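Local atomic coordinates of nicotinate-nucleotide pyrophosphorylase (Francisella tularensis subsp. tularensis, PDB entry 3TQV), a protein that probably catalyses the condensation of quinolinate with 5-phosphoribosyl 1-diphosphate to nicotinate ribonucleotide, carbon dioxide and diphosphate, a step of NAD biosynthesis. Residues K143-P146 and A151-Y154; N163-I166 and Y172-K175; K187-A192 and I215-D220; T206-L211 and I232-S237. All coordinates share one frame; numbering follows the deposited sequence.

Interaction 1: residues K143-P146 and A151-Y154; sequences KTIP and AQKY
Gln-152 reaches out from its helix and lays its amide against the extended backbone of Thr-144 and Ile-145. Its CG stands anti to its own carbonyl carbon (chi1 -67°), and the chain then runs out extended, which carries the flat amide group across the gap between helix and loop. The atom modelled as NE2 ends 2.9 Å from Ile-145 N, and CD lies 4.0 Å from CG1 of Ile-145, whose side chain passes the glutamine at a slant. Thr-144 slides past in the opposite direction, its OG1 4.1 Å from Gln-152 CB. A long, flexible residue suits this place, because its reach spans the 7.1 Å between the CA atoms of Thr-144 and Gln-152.

This tight part contrasts with the looser end at Lys-143, predicted to bind substrate. Its CB is directed away from the helix, and the partly exposed side chain stays well clear of it; outside the two segments, its NZ forms a salt bridge to a bound phosphate ion. The loop follows strand 137-139 and leads into helix 149-159; Gln-152 also touches Thr-273 of helix 271-274, while Ile-145 packs on Met-116 of helix 100-130 and on Met-116 of the second subunit.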
loop_
_atom_site.group_PDB
_atom_site.type_symbol
_atom_site.label_atom_id
_atom_site.label_comp_id
_atom_site.label_asym_id
_atom_site.label_seq_id
_atom_site.Cartn_x
_atom_site.Cartn_y
_atom_site.Cartn_z
ATOM N N LYS B 143 6.526 0.030 -9.719
ATOM C CA LYS B 143 5.993 0.960 -8.722
ATOM C C LYS B 143 5.033 0.217 -7.788
ATOM O O LYS B 143 3.804 0.277 -7.911
ATOM C CB LYS B 143 5.364 2.196 -9.372
ATOM C CG LYS B 143 6.340 3.006 -10.260
ATOM C CD LYS B 143 5.625 4.172 -10.934
ATOM C CE LYS B 143 6.568 5.326 -11.284
ATOM N NZ LYS B 143 7.586 4.847 -12.242
ATOM N N THR B 144 5.646 -0.469 -6.834
ATOM C CA THR B 144 5.004 -1.459 -6.009
ATOM C C THR B 144 5.155 -1.100 -4.516
ATOM O O THR B 144 6.057 -0.333 -4.146
ATOM C CB THR B 144 5.710 -2.781 -6.301
ATOM O OG1 THR B 144 4.846 -3.636 -7.054
ATOM C CG2 THR B 144 6.169 -3.463 -5.025
ATOM N N ILE B 145 4.282 -1.640 -3.661
ATOM C CA ILE B 145 4.494 -1.531 -2.214
ATOM C C ILE B 145 5.619 -2.467 -1.763
ATOM O O ILE B 145 5.569 -3.667 -2.009
ATOM C CB ILE B 145 3.245 -1.872 -1.389
ATOM C CG1 ILE B 145 2.010 -1.193 -1.983
ATOM C CG2 ILE B 145 3.477 -1.453 0.074
ATOM C CD1 ILE B 145 2.198 0.311 -2.210
ATOM N N PRO B 146 6.638 -1.917 -1.100
ATOM C CA PRO B 146 7.780 -2.763 -0.777
ATOM C C PRO B 146 7.361 -4.070 -0.101
ATOM O O PRO B 146 6.512 -4.057 0.793
ATOM C CB PRO B 146 8.589 -1.873 0.162
ATOM C CG PRO B 146 8.372 -0.497 -0.409
ATOM C CD PRO B 146 6.904 -0.504 -0.790
ATOM N N ALA B 151 3.133 -10.262 -4.782
ATOM C CA ALA B 151 1.745 -10.170 -4.338
ATOM C C ALA B 151 0.937 -9.246 -5.237
ATOM O O ALA B 151 -0.189 -9.579 -5.615
ATOM C CB ALA B 151 1.678 -9.703 -2.871
ATOM N N GLN B 152 1.507 -8.089 -5.590
ATOM C CA GLN B 152 0.835 -7.151 -6.496
ATOM C C GLN B 152 0.848 -7.561 -7.995
ATOM O O GLN B 152 -0.078 -7.262 -8.737
ATOM C CB GLN B 152 1.369 -5.727 -6.298
ATOM C CG GLN B 152 1.006 -5.139 -4.933
ATOM C CD GLN B 152 0.898 -3.611 -4.942
ATOM O OE1 GLN B 152 -0.209 -3.045 -4.981
ATOM N NE2 GLN B 152 2.047 -2.941 -4.909
ATOM N N LYS B 153 1.905 -8.228 -8.438
ATOM C CA LYS B 153 1.939 -8.772 -9.789
ATOM C C LYS B 153 0.793 -9.780 -9.926
ATOM O O LYS B 153 0.084 -9.825 -10.934
ATOM C CB LYS B 153 3.282 -9.461 -10.038
ATOM C CG LYS B 153 4.499 -8.535 -10.021
ATOM C CD LYS B 153 4.566 -7.706 -11.287
ATOM C CE LYS B 153 5.809 -6.850 -11.365
ATOM N NZ LYS B 153 5.769 -5.930 -12.550
ATOM N N TYR B 154 0.610 -10.576 -8.883
ATOM C CA TYR B 154 -0.483 -11.530 -8.836
ATOM C C TYR B 154 -1.849 -10.814 -8.869
ATOM O O TYR B 154 -2.730 -11.168 -9.657
ATOM C CB TYR B 154 -0.343 -12.443 -7.604
ATOM C CG TYR B 154 -1.450 -13.442 -7.460
ATOM C CD1 TYR B 154 -1.587 -14.487 -8.360
ATOM C CD2 TYR B 154 -2.380 -13.337 -6.426
ATOM C CE1 TYR B 154 -2.611 -15.396 -8.243
ATOM C CE2 TYR B 154 -3.413 -14.252 -6.295
ATOM C CZ TYR B 154 -3.524 -15.278 -7.211
ATOM O OH TYR B 154 -4.551 -16.198 -7.096
#

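Interaction 2: residues N163-I166 and Y172-K175; sequences NHRI and YLIK. With PO4 (phosphate ion), chain F.
His-164 and Arg-165 reach across toward Leu-173, which lies beside the phosphate ion that Arg-165 binds. The imidazole of His-164 turns its edge to both the phosphate and CD2 of Leu-173, leaving the ring nearly coplanar with the nearest phosphate oxygen.

Arg-165 carries most of the contact. Its CG sits in the crowded position between backbone N and carbonyl carbon (chi1 55°); from there the chain runs extended to NE and delivers the guanidinium to the anion edge-on. NE donates to phosphate O3 at 2.7 Å, almost perfectly straight (178°), and NH2 donates to O4 at 3.0 Å. Two N-H groups of one planar ion thus fix the rotation of the guanidinium, and NH1 is held separately by the carbonyl of Ala-171. Leu-173 crosses the arginine at about a right angle, its CB 3.2 Å above the guanidinium plane but displaced toward the rim, an apolar neighbour to one face.

Strand 171-174 belongs to the parallel sheet of the alpha/beta-barrel domain, and Lys-175 follows its C-terminal end, where barrel enzymes place their active sites. Arg-165 and Lys-175 are both predicted to bind substrate, and the ion beside both, probably from the crystallisation liquor, is consistent with a pocket made for anions. Lys-175 NZ lies 3.7 Å from phosphate O4 and 4.4 Å from Arg-165 NH2. Arg-142 adds its backbone N to the phosphate, and Thr-37 of the second subunit bonds Leu-173 N. Beyond Arg-165, the backbone N of Ile-166 is bonded to Asp-170.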
loop_
_atom_site.group_PDB
_atom_site.type_symbol
_atom_site.label_atom_id
_atom_site.label_comp_id
_atom_site.label_asym_id
_atom_site.label_seq_id
_atom_site.Cartn_x
_atom_site.Cartn_y
_atom_site.Cartn_z
ATOM N N ASN B 163 1.850 -8.935 -16.689
ATOM C CA ASN B 163 3.054 -8.530 -15.995
ATOM C C ASN B 163 4.180 -8.054 -16.904
ATOM O O ASN B 163 4.745 -8.824 -17.671
ATOM C CB ASN B 163 3.558 -9.680 -15.124
ATOM C CG ASN B 163 2.550 -10.104 -14.058
ATOM O OD1 ASN B 163 1.858 -9.270 -13.479
ATOM N ND2 ASN B 163 2.468 -11.407 -13.797
ATOM N N HIS B 164 4.510 -6.771 -16.801
ATOM C CA HIS B 164 5.795 -6.256 -17.256
ATOM C C HIS B 164 6.847 -6.975 -16.415
ATOM O O HIS B 164 6.501 -7.770 -15.552
ATOM C CB HIS B 164 5.843 -4.758 -17.009
ATOM C CG HIS B 164 7.052 -4.080 -17.569
ATOM N ND1 HIS B 164 7.226 -3.863 -18.916
ATOM C CD2 HIS B 164 8.128 -3.539 -16.959
ATOM C CE1 HIS B 164 8.367 -3.232 -19.115
ATOM N NE2 HIS B 164 8.931 -3.017 -17.942
ATOM N N ARG B 165 8.124 -6.713 -16.652
ATOM C CA ARG B 165 9.155 -7.504 -15.987
ATOM C C ARG B 165 8.959 -7.533 -14.466
ATOM O O ARG B 165 8.510 -6.558 -13.877
ATOM C CB ARG B 165 10.545 -6.990 -16.346
ATOM C CG ARG B 165 10.733 -5.520 -16.062
ATOM C CD ARG B 165 12.177 -5.088 -16.223
ATOM N NE ARG B 165 12.394 -3.754 -15.665
ATOM C CZ ARG B 165 13.579 -3.155 -15.552
ATOM N NH1 ARG B 165 14.691 -3.764 -15.958
ATOM N NH2 ARG B 165 13.638 -1.934 -15.026
ATOM N N ILE B 166 9.286 -8.648 -13.824
ATOM C CA ILE B 166 9.205 -8.698 -12.369
ATOM C C ILE B 166 10.188 -7.748 -11.681
ATOM O O ILE B 166 9.845 -7.134 -10.669
ATOM C CB ILE B 166 9.421 -10.125 -11.808
ATOM C CG1 ILE B 166 8.492 -11.118 -12.504
ATOM C CG2 ILE B 166 9.249 -10.135 -10.277
ATOM C CD1 ILE B 166 7.050 -10.625 -12.625
ATOM N N TYR B 172 15.633 -6.673 -19.532
ATOM C CA TYR B 172 16.475 -5.497 -19.743
ATOM C C TYR B 172 15.600 -4.296 -19.935
ATOM O O TYR B 172 14.635 -4.387 -20.666
ATOM C CB TYR B 172 17.300 -5.647 -21.023
ATOM C CG TYR B 172 18.625 -6.328 -20.863
ATOM C CD1 TYR B 172 19.526 -5.929 -19.876
ATOM C CD2 TYR B 172 18.991 -7.365 -21.712
ATOM C CE1 TYR B 172 20.766 -6.554 -19.741
ATOM C CE2 TYR B 172 20.223 -8.001 -21.587
ATOM C CZ TYR B 172 21.105 -7.595 -20.599
ATOM O OH TYR B 172 22.320 -8.232 -20.481
ATOM N N LEU B 173 15.933 -3.171 -19.303
ATOM C CA LEU B 173 15.193 -1.925 -19.545
ATOM C C LEU B 173 16.138 -0.768 -19.699
ATOM O O LEU B 173 16.606 -0.213 -18.716
ATOM C CB LEU B 173 14.175 -1.616 -18.441
ATOM C CG LEU B 173 13.308 -0.364 -18.690
ATOM C CD1 LEU B 173 12.855 -0.250 -20.155
ATOM C CD2 LEU B 173 12.097 -0.292 -17.752
ATOM N N ILE B 174 16.422 -0.413 -20.946
ATOM C CA ILE B 174 17.437 0.590 -21.251
ATOM C C ILE B 174 16.833 1.975 -21.334
ATOM O O ILE B 174 15.984 2.220 -22.196
ATOM C CB ILE B 174 18.130 0.297 -22.574
ATOM C CG1 ILE B 174 18.747 -1.109 -22.538
ATOM C CG2 ILE B 174 19.177 1.376 -22.871
ATOM C CD1 ILE B 174 19.082 -1.674 -23.906
ATOM N N LYS B 175 17.293 2.867 -20.444
ATOM C CA LYS B 175 16.748 4.222 -20.269
ATOM C C LYS B 175 17.716 5.325 -20.713
ATOM O O LYS B 175 18.853 5.041 -21.106
ATOM C CB LYS B 175 16.355 4.449 -18.801
ATOM C CG LYS B 175 15.160 3.626 -18.350
ATOM C CD LYS B 175 14.852 3.834 -16.878
ATOM C CE LYS B 175 13.530 3.174 -16.495
ATOM N NZ LYS B 175 13.586 2.441 -15.185
HETATM P P PO4 F . 10.014 -0.905 -14.626
HETATM O O1 PO4 F . 9.603 -0.261 -15.915
HETATM O O2 PO4 F . 8.961 -0.692 -13.575
HETATM O O3 PO4 F . 10.223 -2.371 -14.850
HETATM O O4 PO4 F . 11.312 -0.307 -14.174
#

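Interaction 3: residues K187-A192 and I215-D220; sequences KAVTKA and IAAKAD
The 2.8 Å backbone hydrogen bond from Lys-191 N to Lys-187 O closes the helical turn that presents Val-189 to Ala-217. Within this regular turn Val-189 points at the other segment, and its two methyl branches part ways. CG1, anti to the backbone N (chi1 -179°), passes the carbonyl oxygen of Ala-217. CG2 takes the place beside the backbone N and comes to 4.1 Å from Ala-217 CB, the apolar side of the contact. The compact, branched shape of valine fits well here, setting CG2 on the alanine methyl while CG1 runs by the carbonyl, and the small alanine opposite lets the chains come as near as 6.6 Å between the CA atoms of Val-189 and Ala-217.

Ala-217 lies where helix 208-216 ends. Lys-218 adopts positive phi (61°) and its N bonds back to Ile-215 O at 3.0 Å, part of a Schellman motif that turns the chain off the helix axis. At this turn Ala-217 faces Val-189, whereas the lysine side chain leads away and is exposed, as suits a charged residue. The contact is small and largely apolar, burying 124 Å² in all.

Helix 185-195 comes after strand 171-174 and helix 208-216 after strand 200-205 in the barrel domain. Beneath the contact, Val-189 rests on Ile-174 of the first strand and on Val-201 and Val-203 of the second. Ala-219 touches Val-203, and Asp-220 OD2 accepts a hydrogen bond from Val-201 N where the chain enters strand 221-225.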
loop_
_atom_site.group_PDB
_atom_site.type_symbol
_atom_site.label_atom_id
_atom_site.label_comp_id
_atom_site.label_asym_id
_atom_site.label_seq_id
_atom_site.Cartn_x
_atom_site.Cartn_y
_atom_site.Cartn_z
ATOM N N LYS B 187 24.758 0.789 -29.116
ATOM C CA LYS B 187 25.771 0.221 -28.236
ATOM C C LYS B 187 25.086 -0.563 -27.142
ATOM O O LYS B 187 25.352 -1.753 -26.955
ATOM C CB LYS B 187 26.658 1.311 -27.630
ATOM C CG LYS B 187 27.675 1.897 -28.603
ATOM C CD LYS B 187 28.520 2.988 -27.962
ATOM C CE LYS B 187 29.467 3.639 -28.974
ATOM N NZ LYS B 187 30.225 4.786 -28.394
ATOM N N ALA B 188 24.174 0.116 -26.451
ATOM C CA ALA B 188 23.487 -0.420 -25.280
ATOM C C ALA B 188 22.826 -1.774 -25.529
ATOM O O ALA B 188 23.063 -2.743 -24.798
ATOM C CB ALA B 188 22.457 0.582 -24.785
ATOM N N VAL B 189 21.985 -1.827 -26.551
ATOM C CA VAL B 189 21.327 -3.076 -26.939
ATOM C C VAL B 189 22.367 -4.172 -27.285
ATOM O O VAL B 189 22.326 -5.286 -26.756
ATOM C CB VAL B 189 20.318 -2.835 -28.114
ATOM C CG1 VAL B 189 19.615 -4.122 -28.517
ATOM C CG2 VAL B 189 19.303 -1.728 -27.735
ATOM N N THR B 190 23.316 -3.833 -28.145
ATOM C CA THR B 190 24.377 -4.753 -28.503
ATOM C C THR B 190 25.122 -5.339 -27.291
ATOM O O THR B 190 25.248 -6.569 -27.155
ATOM C CB THR B 190 25.360 -4.082 -29.457
ATOM O OG1 THR B 190 24.677 -3.767 -30.679
ATOM C CG2 THR B 190 26.547 -4.997 -29.739
ATOM N N LYS B 191 25.621 -4.478 -26.407
ATOM C CA LYS B 191 26.217 -4.971 -25.170
ATOM C C LYS B 191 25.218 -5.881 -24.450
ATOM O O LYS B 191 25.575 -6.954 -23.969
ATOM C CB LYS B 191 26.621 -3.816 -24.260
ATOM C CG LYS B 191 26.969 -4.247 -22.838
ATOM C CD LYS B 191 28.476 -4.283 -22.589
ATOM C CE LYS B 191 29.025 -2.896 -22.272
ATOM N NZ LYS B 191 30.495 -2.895 -22.008
ATOM N N ALA B 192 23.957 -5.460 -24.395
ATOM C CA ALA B 192 22.953 -6.201 -23.637
ATOM C C ALA B 192 22.677 -7.622 -24.171
ATOM O O ALA B 192 22.402 -8.524 -23.389
ATOM C CB ALA B 192 21.661 -5.396 -23.501
ATOM N N ILE B 215 14.595 0.369 -32.887
ATOM C CA ILE B 215 14.112 -0.538 -33.928
ATOM C C ILE B 215 15.279 -1.018 -34.788
ATOM O O ILE B 215 15.392 -2.208 -35.092
ATOM C CB ILE B 215 13.050 0.159 -34.809
ATOM C CG1 ILE B 215 11.705 0.178 -34.085
ATOM C CG2 ILE B 215 12.935 -0.502 -36.187
ATOM C CD1 ILE B 215 10.620 0.874 -34.839
ATOM N N ALA B 216 16.149 -0.079 -35.160
ATOM C CA ALA B 216 17.320 -0.383 -35.974
ATOM C C ALA B 216 18.285 -1.283 -35.226
ATOM O O ALA B 216 18.999 -2.071 -35.833
ATOM C CB ALA B 216 18.017 0.904 -36.402
ATOM N N ALA B 217 18.296 -1.157 -33.903
ATOM C CA ALA B 217 19.192 -1.937 -33.049
ATOM C C ALA B 217 18.564 -3.273 -32.682
ATOM O O ALA B 217 19.127 -4.040 -31.913
ATOM C CB ALA B 217 19.547 -1.161 -31.795
ATOM N N LYS B 218 17.390 -3.526 -33.243
ATOM C CA LYS B 218 16.692 -4.793 -33.071
ATOM C C LYS B 218 16.321 -5.104 -31.610
ATOM O O LYS B 218 16.577 -6.203 -31.096
ATOM C CB LYS B 218 17.474 -5.928 -33.733
ATOM C CG LYS B 218 17.772 -5.650 -35.196
ATOM C CD LYS B 218 18.141 -6.899 -35.974
ATOM C CE LYS B 218 18.174 -6.596 -37.468
ATOM N NZ LYS B 218 16.869 -6.086 -37.973
ATOM N N ALA B 219 15.705 -4.113 -30.964
ATOM C CA ALA B 219 15.060 -4.284 -29.660
ATOM C C ALA B 219 13.843 -5.217 -29.735
ATOM O O ALA B 219 13.302 -5.473 -30.804
ATOM C CB ALA B 219 14.648 -2.915 -29.069
ATOM N N ASP B 220 13.414 -5.709 -28.582
ATOM C CA ASP B 220 12.242 -6.571 -28.515
ATOM C C ASP B 220 10.939 -5.816 -28.241
ATOM O O ASP B 220 9.861 -6.250 -28.628
ATOM C CB ASP B 220 12.464 -7.632 -27.454
ATOM C CG ASP B 220 13.448 -8.648 -27.890
ATOM O OD1 ASP B 220 13.261 -9.184 -29.000
ATOM O OD2 ASP B 220 14.414 -8.895 -27.144
#

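Interaction 4: residues T206-L211 and I232-S237; sequences TNLDEL and IDIAVS
Leu-208 and Ile-234 meet crosswise, their side chains at about a right angle, with both methyls of the leucine resting on one side of the isoleucine's CB-CG2 bond. CD1 of Leu-208 lies 3.8 Å from CG2 of Ile-234, and its CD2 is 3.9 Å from CB of Ile-234. Ile-234 sets CG2 anti to its backbone N, which brings that methyl to the leucine, while the rest of its side chain leads away.

One turn further on, Leu-211 is rotated differently: its CG is anti to the backbone N (chi1 171°), and CD2 comes down on Ala-235 with 3.9 Å to CB. The alanine is small enough to let Leu-208 approach as well, at 6.7 Å between the CA atoms of Leu-208 and Ala-235. Leu-211 and Ala-235 form the buried side, resting also on Leu-245 of strand 244-248; Leu-208 and Ile-234 are partly exposed.

Away from the contact, the first turn of helix 208-216 is tied to the preceding loop by Glu-210. Its OE1 accepts from Thr-206 N at 2.8 Å and from Thr-206 OG1 at 3.1 Å, a double grip on one carboxylate oxygen. These helices are neighbours on the outside of the barrel domain. Because the side chains that meet between these two segments are all apolar, shape and burial hold the pair together, while the hydrogen bonds within 206-211 and 232-237 serve each segment's own fold.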
loop_
_atom_site.group_PDB
_atom_site.type_symbol
_atom_site.label_atom_id
_atom_site.label_comp_id
_atom_site.label_asym_id
_atom_site.label_seq_id
_atom_site.Cartn_x
_atom_site.Cartn_y
_atom_site.Cartn_z
ATOM N N THR B 206 12.237 8.942 -25.735
ATOM C CA THR B 206 11.399 10.134 -25.669
ATOM C C THR B 206 11.051 10.642 -27.073
ATOM O O THR B 206 10.186 11.505 -27.232
ATOM C CB THR B 206 12.077 11.268 -24.850
ATOM O OG1 THR B 206 13.498 11.207 -25.028
ATOM C CG2 THR B 206 11.743 11.134 -23.364
ATOM N N ASN B 207 11.727 10.086 -28.074
ATOM C CA ASN B 207 11.646 10.561 -29.449
ATOM C C ASN B 207 11.237 9.501 -30.448
ATOM O O ASN B 207 11.497 8.317 -30.259
ATOM C CB ASN B 207 13.013 11.055 -29.916
ATOM C CG ASN B 207 13.375 12.384 -29.343
ATOM O OD1 ASN B 207 14.554 12.678 -29.138
ATOM N ND2 ASN B 207 12.371 13.210 -29.079
ATOM N N LEU B 208 10.654 9.944 -31.550
ATOM C CA LEU B 208 10.497 9.086 -32.706
ATOM C C LEU B 208 11.864 8.692 -33.257
ATOM O O LEU B 208 12.043 7.566 -33.725
ATOM C CB LEU B 208 9.689 9.786 -33.788
ATOM C CG LEU B 208 8.260 10.137 -33.405
ATOM C CD1 LEU B 208 7.665 11.039 -34.468
ATOM C CD2 LEU B 208 7.456 8.860 -33.228
ATOM N N ASP B 209 12.826 9.611 -33.209
ATOM C CA ASP B 209 14.173 9.281 -33.659
ATOM C C ASP B 209 14.823 8.206 -32.801
ATOM O O ASP B 209 15.453 7.301 -33.326
ATOM C CB ASP B 209 15.100 10.500 -33.703
ATOM C CG ASP B 209 16.514 10.121 -34.110
ATOM O OD1 ASP B 209 16.858 10.314 -35.291
ATOM O OD2 ASP B 209 17.264 9.595 -33.263
ATOM N N GLU B 210 14.701 8.316 -31.486
ATOM C CA GLU B 210 15.211 7.254 -30.634
ATOM C C GLU B 210 14.492 5.938 -30.944
ATOM O O GLU B 210 15.082 4.860 -30.862
ATOM C CB GLU B 210 15.082 7.615 -29.151
ATOM C CG GLU B 210 16.280 8.366 -28.574
ATOM C CD GLU B 210 15.978 8.993 -27.222
ATOM O OE1 GLU B 210 14.776 9.101 -26.878
ATOM O OE2 GLU B 210 16.933 9.378 -26.505
ATOM N N LEU B 211 13.221 6.026 -31.322
ATOM C CA LEU B 211 12.457 4.819 -31.602
ATOM C C LEU B 211 13.046 4.088 -32.801
ATOM O O LEU B 211 13.198 2.863 -32.789
ATOM C CB LEU B 211 10.977 5.136 -31.845
ATOM C CG LEU B 211 10.194 3.913 -32.350
ATOM C CD1 LEU B 211 10.073 2.896 -31.234
ATOM C CD2 LEU B 211 8.823 4.300 -32.883
ATOM N N ILE B 232 2.247 8.968 -30.895
ATOM C CA ILE B 232 1.902 7.576 -30.686
ATOM C C ILE B 232 1.416 7.019 -32.027
ATOM O O ILE B 232 1.794 5.912 -32.426
ATOM C CB ILE B 232 0.826 7.388 -29.597
ATOM C CG1 ILE B 232 1.327 7.910 -28.251
ATOM C CG2 ILE B 232 0.482 5.922 -29.457
ATOM C CD1 ILE B 232 0.275 7.965 -27.174
ATOM N N ASP B 233 0.594 7.793 -32.733
ATOM C CA ASP B 233 0.109 7.353 -34.031
ATOM C C ASP B 233 1.263 7.064 -34.969
ATOM O O ASP B 233 1.339 5.979 -35.540
ATOM C CB ASP B 233 -0.844 8.377 -34.642
ATOM C CG ASP B 233 -2.188 8.394 -33.946
ATOM O OD1 ASP B 233 -2.666 7.288 -33.568
ATOM O OD2 ASP B 233 -2.743 9.508 -33.770
ATOM N N ILE B 234 2.168 8.028 -35.119
ATOM C CA ILE B 234 3.361 7.827 -35.931
ATOM C C ILE B 234 4.069 6.532 -35.566
ATOM O O ILE B 234 4.423 5.741 -36.439
ATOM C CB ILE B 234 4.396 8.924 -35.687
ATOM C CG1 ILE B 234 3.767 10.317 -35.808
ATOM C CG2 ILE B 234 5.580 8.724 -36.622
ATOM C CD1 ILE B 234 3.370 10.721 -37.213
ATOM N N ALA B 235 4.291 6.351 -34.262
ATOM C CA ALA B 235 5.057 5.232 -33.718
ATOM C C ALA B 235 4.463 3.907 -34.139
ATOM O O ALA B 235 5.165 3.036 -34.664
ATOM C CB ALA B 235 5.131 5.319 -32.180
ATOM N N VAL B 236 3.165 3.761 -33.902
ATOM C CA VAL B 236 2.442 2.568 -34.302
ATOM C C VAL B 236 2.688 2.209 -35.765
ATOM O O VAL B 236 2.973 1.052 -36.066
ATOM C CB VAL B 236 0.927 2.718 -34.069
ATOM C CG1 VAL B 236 0.175 1.549 -34.714
ATOM C CG2 VAL B 236 0.621 2.844 -32.565
ATOM N N SER B 237 2.573 3.185 -36.672
ATOM C CA SER B 237 2.887 2.942 -38.087
ATOM C C SER B 237 4.311 2.433 -38.266
ATOM O O SER B 237 4.548 1.433 -38.952
ATOM C CB SER B 237 2.709 4.201 -38.941
ATOM O OG SER B 237 1.346 4.469 -39.194
#

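All four contacts lie in the barrel domain; interactions 1, 2 and 3 come in series along the chain, while 3 and 4 interleave. Interactions 1 and 2, centres 15 Å apart, are joined by Lys-153, whose NZ is 3.1 Å from Arg-165 O, a probable hydrogen bond. Lys-143, Arg-165 and Lys-175 are all predicted substrate ligands. Interaction 3, its centre 14 Å from that of interaction 2, touches it through Ile-174 CD1, 3.8 Å from Val-189 CG2, so strand 171-174 has the phosphate on one side and a helix on the other. Interactions 3 and 4 use the two ends of helix 208-216, centres 16 Å apart. Interaction 4 has Leu-211 about 10 Å from predicted ligands Glu-204 and Asp-225, measured between side chains.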